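Local coordinates for isochorismatase family protein family (Burkholderia thailandensis, PDB 3TXY) that is of unknown function but belongs to the isochorismatase family, whose members are mostly hydrolases, at residues I19-N23 and G24-L28. Residues are numbered along the deposited sequence; the frame is centred on the assembly and turned at random.
Sequences IDLQN and GIVVL
Gln22 O takes two backbone N-H groups as the chain turns from the loop after strand 14-19 into the short helix 23-26. Val26 N lies 2.9 Å from Gln22 O, in a nearly straight bond (175° at the hydrogen). Ile25 N reaches the same oxygen from above the carbonyl plane. Before this turn, Leu21 centres an inverse gamma turn, with a weak bond from Gln22 N to Asp20 O. Ile25 carries most of the side-chain contact. Its CG1 stands beside its own backbone N (chi1 -65°), and the extended chain brings CD1 against both Asp20 and Gln22. CD1 lies over the flat face of the Gln22 amide, 3.5 Å from Gln22 CD, and 3.7 Å from Asp20 CB. Ile25 CG2 packs on Asp20 O at 3.6 Å. Val26 CG1 touches Leu21 CA at 3.7 Å, and both side chains also meet Ile134 of strand 128-134. The polar ends are held elsewhere. Asp20 bonds Thr61 and forms a salt bridge with Lys106; the Gln22 amide bonds Thr61 N and Trp88 O. These bonds fix the carboxylate and amide while the isoleucine methyl covers their flank. The Asp20-Lys106 pair lies at the C-terminal end of the parallel strands, consistent with the active-site Asp and Lys of related hydrolases.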
# COMPACT_ATOMS: atom_id res chain seq x y z
N ILE A 19 7.30 -12.43 -4.91
CA ILE A 19 5.84 -12.31 -5.01
C ILE A 19 5.28 -12.87 -6.31
O ILE A 19 5.63 -12.40 -7.39
CB ILE A 19 5.39 -10.83 -4.91
CG1 ILE A 19 5.92 -10.13 -3.65
CG2 ILE A 19 3.87 -10.76 -4.96
CD1 ILE A 19 5.57 -10.84 -2.35
N ASP A 20 4.38 -13.86 -6.18
CA ASP A 20 3.46 -14.32 -7.24
C ASP A 20 4.18 -14.89 -8.48
O ASP A 20 3.69 -14.75 -9.60
CB ASP A 20 2.47 -13.23 -7.66
CG ASP A 20 1.39 -12.99 -6.63
OD1 ASP A 20 1.14 -13.88 -5.79
OD2 ASP A 20 0.79 -11.91 -6.65
N LEU A 21 5.29 -15.57 -8.26
CA LEU A 21 6.00 -16.21 -9.38
C LEU A 21 5.39 -17.59 -9.64
O LEU A 21 6.02 -18.65 -9.48
CB LEU A 21 7.50 -16.21 -9.13
CG LEU A 21 8.12 -14.82 -8.93
CD1 LEU A 21 9.63 -14.95 -8.70
CD2 LEU A 21 7.86 -13.91 -10.13
N GLN A 22 4.13 -17.51 -10.05
CA GLN A 22 3.26 -18.65 -10.28
C GLN A 22 2.85 -18.72 -11.75
O GLN A 22 2.84 -17.70 -12.46
CB GLN A 22 2.04 -18.58 -9.37
CG GLN A 22 1.08 -17.43 -9.65
CD GLN A 22 0.14 -17.18 -8.49
OE1 GLN A 22 0.57 -16.80 -7.43
NE2 GLN A 22 -1.14 -17.42 -8.70
N ASN A 23 2.51 -19.92 -12.21
CA ASN A 23 2.26 -20.16 -13.62
C ASN A 23 1.31 -19.14 -14.26
O ASN A 23 1.55 -18.66 -15.38
CB ASN A 23 1.68 -21.56 -13.82
CG ASN A 23 2.65 -22.66 -13.44
OD1 ASN A 23 3.85 -22.56 -13.71
ND2 ASN A 23 2.12 -23.74 -12.85
N GLY A 24 0.23 -18.80 -13.56
CA GLY A 24 -0.78 -17.92 -14.13
C GLY A 24 -0.39 -16.45 -14.24
O GLY A 24 -1.07 -15.68 -14.89
N ILE A 25 0.69 -16.07 -13.58
CA ILE A 25 1.12 -14.68 -13.54
C ILE A 25 2.44 -14.48 -14.31
O ILE A 25 2.59 -13.49 -15.02
CB ILE A 25 1.19 -14.19 -12.06
CG1 ILE A 25 -0.23 -14.19 -11.48
CG2 ILE A 25 1.81 -12.79 -11.94
CD1 ILE A 25 -0.30 -14.06 -9.95
N VAL A 26 3.36 -15.44 -14.23
CA VAL A 26 4.62 -15.30 -14.97
C VAL A 26 4.43 -15.29 -16.50
O VAL A 26 5.31 -14.83 -17.22
CB VAL A 26 5.67 -16.34 -14.56
CG1 VAL A 26 5.95 -16.24 -13.07
CG2 VAL A 26 5.23 -17.75 -14.94
N VAL A 27 3.29 -15.79 -17.00
CA VAL A 27 3.05 -15.84 -18.45
C VAL A 27 2.42 -14.55 -18.99
O VAL A 27 2.22 -14.41 -20.21
CB VAL A 27 2.14 -17.02 -18.83
CG1 VAL A 27 2.87 -18.33 -18.56
CG2 VAL A 27 0.82 -16.91 -18.07
N LEU A 28 2.14 -13.61 -18.10
CA LEU A 28 1.50 -12.36 -18.47
C LEU A 28 2.50 -11.42 -19.16
O LEU A 28 3.71 -11.50 -18.93
CB LEU A 28 0.89 -11.71 -17.23
CG LEU A 28 -0.26 -12.48 -16.58
CD1 LEU A 28 -0.70 -11.81 -15.27
CD2 LEU A 28 -1.43 -12.60 -17.54